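Local coordinates for protein endoglucanase (Clostridium thermocellum, PDB 2C4X) that probably acts as a cellulase in the cellulosome, this piece being its C-terminal PKD domain and the carbohydrate-binding module CBM44, which recognises beta-glucan chains and xyloglucan, at residues Ser34-Phe48 and Thr70-Gly82. The protein carries 1 engineered substitution. Numbering follows the deposited sequence.
Engineered in segment 34-48: Val45 (natural residue Ala). With CA (calcium ion), chain B.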
loop_
_atom_site.group_PDB
_atom_site.type_symbol
_atom_site.label_atom_id
_atom_site.label_comp_id
_atom_site.label_asym_id
_atom_site.label_seq_id
_atom_site.Cartn_x
_atom_site.Cartn_y
_atom_site.Cartn_z
ATOM N N SER A 34 15.137 24.089 -13.938
ATOM C CA SER A 34 15.239 24.094 -15.399
ATOM C C SER A 34 16.010 25.339 -15.842
ATOM O O SER A 34 15.876 26.413 -15.244
ATOM C CB SER A 34 13.856 24.079 -16.069
ATOM O OG SER A 34 13.112 22.928 -15.704
ATOM N N ILE A 35 16.810 25.198 -16.888
ATOM C CA ILE A 35 17.645 26.308 -17.345
ATOM C C ILE A 35 18.014 26.170 -18.817
ATOM O O ILE A 35 18.209 25.065 -19.312
ATOM C CB ILE A 35 18.923 26.471 -16.440
ATOM C CG1 ILE A 35 19.726 27.721 -16.829
ATOM C CG2 ILE A 35 19.759 25.182 -16.434
ATOM C CD1 ILE A 35 20.777 28.146 -15.781
ATOM N N ASP A 36 18.056 27.298 -19.521
ATOM C CA ASP A 36 18.690 27.339 -20.820
ATOM C C ASP A 36 20.071 27.952 -20.637
ATOM O O ASP A 36 20.200 29.070 -20.134
ATOM C CB ASP A 36 17.872 28.127 -21.841
ATOM C CG ASP A 36 18.341 27.883 -23.251
ATOM O OD1 ASP A 36 18.733 26.734 -23.550
ATOM O OD2 ASP A 36 18.338 28.821 -24.073
ATOM N N GLU A 37 21.096 27.209 -21.038
ATOM C CA GLU A 37 22.474 27.621 -20.823
ATOM C C GLU A 37 22.928 28.768 -21.732
ATOM O O GLU A 37 23.792 29.558 -21.340
ATOM C CB GLU A 37 23.420 26.420 -20.948
ATOM C CG GLU A 37 22.993 25.200 -20.116
ATOM C CD GLU A 37 23.178 25.394 -18.616
ATOM O OE1 GLU A 37 23.841 26.366 -18.193
ATOM O OE2 GLU A 37 22.665 24.553 -17.852
ATOM N N ASP A 38 22.351 28.857 -22.931
ATOM C CA ASP A 38 22.789 29.853 -23.912
ATOM C C ASP A 38 21.662 30.807 -24.330
ATOM O O ASP A 38 21.752 31.480 -25.362
ATOM C CB ASP A 38 23.419 29.168 -25.139
ATOM C CG ASP A 38 22.425 28.288 -25.903
ATOM O OD1 ASP A 38 21.311 28.062 -25.392
ATOM O OD2 ASP A 38 22.755 27.809 -27.010
ATOM N N GLY A 39 20.610 30.872 -23.522
ATOM C CA GLY A 39 19.469 31.729 -23.820
ATOM C C GLY A 39 18.574 31.800 -22.608
ATOM O O GLY A 39 19.063 31.821 -21.478
ATOM N N THR A 40 17.266 31.836 -22.846
ATOM C CA THR A 40 16.280 31.858 -21.774
ATOM C C THR A 40 15.156 30.863 -22.066
ATOM O O THR A 40 14.928 30.494 -23.216
ATOM C CB THR A 40 15.677 33.275 -21.571
ATOM O OG1 THR A 40 15.104 33.732 -22.800
ATOM C CG2 THR A 40 16.755 34.279 -21.131
ATOM N N ILE A 41 14.460 30.421 -21.024
ATOM C CA ILE A 41 13.301 29.556 -21.209
ATOM C C ILE A 41 12.095 30.430 -21.520
ATOM O O ILE A 41 11.816 31.386 -20.790
ATOM C CB ILE A 41 13.035 28.672 -19.972
ATOM C CG1 ILE A 41 14.157 27.643 -19.814
ATOM C CG2 ILE A 41 11.645 27.980 -20.079
ATOM C CD1 ILE A 41 14.210 27.002 -18.444
ATOM N N ALA A 42 11.408 30.125 -22.620
ATOM C CA ALA A 42 10.212 30.868 -23.024
ATOM C C ALA A 42 8.957 30.359 -22.316
ATOM O O ALA A 42 8.119 31.153 -21.883
ATOM C CB ALA A 42 10.032 30.823 -24.532
ATOM N N TYR A 43 8.817 29.041 -22.195
ATOM C CA TYR A 43 7.646 28.496 -21.528
ATOM C C TYR A 43 7.823 27.060 -21.023
ATOM O O TYR A 43 8.788 26.357 -21.371
ATOM C CB TYR A 43 6.361 28.676 -22.369
ATOM C CG TYR A 43 6.462 28.186 -23.789
ATOM C CD1 TYR A 43 6.220 26.849 -24.094
ATOM C CD2 TYR A 43 6.802 29.055 -24.828
ATOM C CE1 TYR A 43 6.308 26.381 -25.404
ATOM C CE2 TYR A 43 6.906 28.604 -26.136
ATOM C CZ TYR A 43 6.648 27.260 -26.419
ATOM O OH TYR A 43 6.736 26.779 -27.707
ATOM N N TYR A 44 6.893 26.681 -20.156
ATOM C CA TYR A 44 6.854 25.385 -19.501
ATOM C C TYR A 44 5.515 24.781 -19.859
ATOM O O TYR A 44 4.477 25.416 -19.640
ATOM C CB TYR A 44 6.926 25.566 -17.977
ATOM C CG TYR A 44 8.153 26.309 -17.495
ATOM C CD1 TYR A 44 8.215 27.709 -17.554
ATOM C CD2 TYR A 44 9.256 25.617 -16.981
ATOM C CE1 TYR A 44 9.328 28.385 -17.138
ATOM C CE2 TYR A 44 10.376 26.289 -16.552
ATOM C CZ TYR A 44 10.409 27.679 -16.636
ATOM O OH TYR A 44 11.514 28.370 -16.208
ATOM N N VAL A 45 5.531 23.570 -20.410
ATOM C CA VAL A 45 4.305 22.873 -20.798
ATOM C C VAL A 45 4.215 21.583 -19.970
ATOM O O VAL A 45 5.165 20.806 -19.927
ATOM C CB VAL A 45 4.279 22.556 -22.316
ATOM C CG1 VAL A 45 3.016 21.763 -22.697
ATOM C CG2 VAL A 45 4.361 23.849 -23.143
ATOM N N TRP A 46 3.080 21.391 -19.304
ATOM C CA TRP A 46 2.875 20.275 -18.378
ATOM C C TRP A 46 1.772 19.348 -18.868
ATOM O O TRP A 46 0.713 19.816 -19.306
ATOM C CB TRP A 46 2.438 20.807 -17.016
ATOM C CG TRP A 46 3.417 21.729 -16.351
ATOM C CD1 TRP A 46 3.480 23.090 -16.471
ATOM C CD2 TRP A 46 4.450 21.356 -15.438
ATOM N NE1 TRP A 46 4.503 23.587 -15.697
ATOM C CE2 TRP A 46 5.122 22.547 -15.059
ATOM C CE3 TRP A 46 4.900 20.127 -14.927
ATOM C CZ2 TRP A 46 6.196 22.550 -14.165
ATOM C CZ3 TRP A 46 5.971 20.128 -14.043
ATOM C CH2 TRP A 46 6.610 21.338 -13.672
ATOM N N ASP A 47 2.018 18.041 -18.779
ATOM C CA ASP A 47 0.985 17.039 -18.994
ATOM C C ASP A 47 0.871 16.322 -17.653
ATOM O O ASP A 47 1.823 15.687 -17.200
ATOM C CB ASP A 47 1.375 16.081 -20.131
ATOM C CG ASP A 47 0.318 15.016 -20.401
ATOM O OD1 ASP A 47 -0.354 14.542 -19.463
ATOM O OD2 ASP A 47 0.165 14.628 -21.573
ATOM N N PHE A 48 -0.291 16.446 -17.014
ATOM C CA PHE A 48 -0.478 15.950 -15.648
ATOM C C PHE A 48 -0.805 14.450 -15.588
ATOM O O PHE A 48 -0.842 13.861 -14.507
ATOM C CB PHE A 48 -1.502 16.828 -14.905
ATOM C CG PHE A 48 -1.046 18.254 -14.748
ATOM C CD1 PHE A 48 -0.040 18.577 -13.828
ATOM C CD2 PHE A 48 -1.587 19.267 -15.543
ATOM C CE1 PHE A 48 0.410 19.884 -13.696
ATOM C CE2 PHE A 48 -1.134 20.585 -15.416
ATOM C CZ PHE A 48 -0.138 20.883 -14.476
ATOM N N THR A 70 -1.697 6.427 -10.073
ATOM C CA THR A 70 -0.318 6.774 -10.356
ATOM C C THR A 70 -0.268 7.467 -11.715
ATOM O O THR A 70 -0.649 6.888 -12.730
ATOM C CB THR A 70 0.569 5.517 -10.315
ATOM O OG1 THR A 70 0.498 4.951 -9.002
ATOM C CG2 THR A 70 2.013 5.858 -10.621
ATOM N N TYR A 71 0.197 8.713 -11.709
ATOM C CA TYR A 71 0.200 9.560 -12.892
ATOM C C TYR A 71 1.624 9.861 -13.370
ATOM O O TYR A 71 2.509 10.120 -12.559
ATOM C CB TYR A 71 -0.536 10.868 -12.578
ATOM C CG TYR A 71 -1.977 10.649 -12.148
ATOM C CD1 TYR A 71 -2.985 10.544 -13.095
ATOM C CD2 TYR A 71 -2.319 10.505 -10.788
ATOM C CE1 TYR A 71 -4.313 10.333 -12.716
ATOM C CE2 TYR A 71 -3.666 10.290 -10.391
ATOM C CZ TYR A 71 -4.642 10.205 -11.368
ATOM O OH TYR A 71 -5.954 10.004 -11.035
ATOM N N LYS A 72 1.834 9.828 -14.685
ATOM C CA LYS A 72 3.098 10.268 -15.273
ATOM C C LYS A 72 2.979 11.743 -15.634
ATOM O O LYS A 72 2.135 12.114 -16.447
ATOM C CB LYS A 72 3.441 9.453 -16.523
ATOM C CG LYS A 72 3.575 7.960 -16.278
ATOM C CD LYS A 72 3.629 7.160 -17.595
ATOM C CE LYS A 72 5.014 7.133 -18.205
ATOM N NZ LYS A 72 5.145 5.987 -19.180
ATOM N N VAL A 73 3.810 12.576 -15.019
ATOM C CA VAL A 73 3.792 14.015 -15.266
ATOM C C VAL A 73 4.978 14.327 -16.157
ATOM O O VAL A 73 6.122 14.051 -15.788
ATOM C CB VAL A 73 3.838 14.834 -13.948
ATOM C CG1 VAL A 73 3.829 16.366 -14.235
ATOM C CG2 VAL A 73 2.668 14.428 -13.046
ATOM N N LYS A 74 4.690 14.841 -17.355
ATOM C CA LYS A 74 5.720 15.211 -18.305
ATOM C C LYS A 74 5.828 16.725 -18.408
ATOM O O LYS A 74 4.835 17.413 -18.654
ATOM C CB LYS A 74 5.436 14.610 -19.691
ATOM C CG LYS A 74 6.474 14.999 -20.751
ATOM C CD LYS A 74 6.153 14.325 -22.070
ATOM C CE LYS A 74 7.310 14.412 -23.041
ATOM N NZ LYS A 74 6.898 13.958 -24.421
ATOM N N LEU A 75 7.045 17.235 -18.219
ATOM C CA LEU A 75 7.321 18.643 -18.432
ATOM C C LEU A 75 8.131 18.806 -19.698
ATOM O O LEU A 75 9.142 18.131 -19.880
ATOM C CB LEU A 75 8.124 19.222 -17.260
ATOM C CG LEU A 75 8.808 20.586 -17.467
ATOM C CD1 LEU A 75 7.763 21.717 -17.517
ATOM C CD2 LEU A 75 9.847 20.836 -16.358
ATOM N N ILE A 76 7.696 19.722 -20.558
ATOM C CA ILE A 76 8.508 20.177 -21.671
ATOM C C ILE A 76 8.857 21.657 -21.476
ATOM O O ILE A 76 7.988 22.505 -21.253
ATOM C CB ILE A 76 7.813 19.952 -23.031
ATOM C CG1 ILE A 76 7.557 18.458 -23.265
ATOM C CG2 ILE A 76 8.662 20.516 -24.189
ATOM C CD1 ILE A 76 6.593 18.157 -24.420
ATOM N N VAL A 77 10.148 21.944 -21.578
ATOM C CA VAL A 77 10.682 23.281 -21.438
ATOM C C VAL A 77 11.188 23.729 -22.806
ATOM O O VAL A 77 11.924 22.994 -23.475
ATOM C CB VAL A 77 11.828 23.270 -20.382
ATOM C CG1 VAL A 77 12.664 24.511 -20.454
ATOM C CG2 VAL A 77 11.261 23.099 -18.983
ATOM N N THR A 78 10.793 24.931 -23.228
ATOM C CA THR A 78 11.159 25.436 -24.538
ATOM C C THR A 78 11.887 26.757 -24.379
ATOM O O THR A 78 11.439 27.627 -23.631
ATOM C CB THR A 78 9.906 25.598 -25.442
ATOM O OG1 THR A 78 9.178 24.364 -25.446
ATOM C CG2 THR A 78 10.268 25.987 -26.880
ATOM N N ASP A 79 13.019 26.888 -25.067
ATOM C CA ASP A 79 13.824 28.108 -24.996
ATOM C C ASP A 79 13.377 29.187 -26.001
ATOM O O ASP A 79 12.425 28.979 -26.776
ATOM C CB ASP A 79 15.330 27.792 -25.090
ATOM C CG ASP A 79 15.769 27.344 -26.474
ATOM O OD1 ASP A 79 15.058 27.589 -27.460
ATOM O OD2 ASP A 79 16.866 26.763 -26.588
ATOM N N ASN A 80 14.059 30.334 -25.962
ATOM C CA ASN A 80 13.769 31.491 -26.826
ATOM C C ASN A 80 13.936 31.242 -28.336
ATOM O O ASN A 80 13.455 32.024 -29.158
ATOM C CB ASN A 80 14.617 32.703 -26.396
ATOM C CG ASN A 80 16.123 32.436 -26.479
ATOM O OD1 ASN A 80 16.656 31.585 -25.772
ATOM N ND2 ASN A 80 16.810 33.176 -27.343
ATOM N N GLN A 81 14.609 30.151 -28.690
ATOM C CA GLN A 81 14.822 29.779 -30.077
ATOM C C GLN A 81 14.004 28.556 -30.527
ATOM O O GLN A 81 14.195 28.053 -31.632
ATOM C CB GLN A 81 16.311 29.563 -30.317
ATOM C CG GLN A 81 17.082 30.875 -30.459
ATOM C CD GLN A 81 18.576 30.672 -30.489
ATOM O OE1 GLN A 81 19.196 30.800 -31.538
ATOM N NE2 GLN A 81 19.168 30.349 -29.339
ATOM N N GLY A 82 13.103 28.086 -29.666
ATOM C CA GLY A 82 12.208 26.976 -29.999
ATOM C C GLY A 82 12.722 25.558 -29.784
ATOM O O GLY A 82 12.041 24.598 -30.157
HETATM CA CA CA B . 19.078 27.526 -25.897
HETATM O O HOH W 1 21.715 29.802 -28.978
HETATM O O HOH W 2 19.801 32.890 -27.226
HETATM O O HOH W 3 4.422 18.213 -21.353
HETATM O O HOH W 4 18.391 29.672 -26.776
#
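Strands 41-47 and 70-79 run antiparallel, their axes at 156°, and paired backbone bonds join Tyr43 to Thr78, the engineered Val45 to Ile76 and Asp47 to Lys74. A classic beta bulge, with Ala42 and Tyr43 both opposite Thr78, shifts the register: Ala42 N lies 2.7 Å from Thr78 O, whereas the bond from Tyr43 N to the same oxygen is weak. On the face holding Tyr44 and Trp46, Leu75 CD1 sits over the centre of the six-membered indole ring of Trp46, 3.7 Å from its centroid, while Val73 CG1 reaches the edge of the indole at CE3. Val77 spreads its two methyls, CG1 against Ile41 CG1 at 3.5 Å and CG2 against Tyr44 CD2; Ile61 of strand 60-63 packs on Trp46 from outside the pair. On the other face, Tyr43 has CG between its backbone N and carbonyl carbon (chi1 52°), which lays the ring alongside Thr78, whose CB sits over one ring face, towards the rim. These are central strands of the four-stranded antiparallel sheet of the PKD domain, a beta-sandwich; the loop leading into strand 41-47, with Asp36 and Asp38, and Asp79 at the end of strand 70-79 build its calcium site. Asp36 binds the ion through both carboxylate oxygens, Asp38 through OD1 and Asp79 through OD2 at 2.4 Å from the calcium; a water, Asn7 and Gln8 complete the shell. That water also donates to Asn80 OD1, which accepts from Thr40 N at 3.0 Å, the donor lying above the amide carbonyl plane. Asn80 N returns a bond to Thr40 O, and Asp79 OD1 closes an Asx turn with Gln81 N.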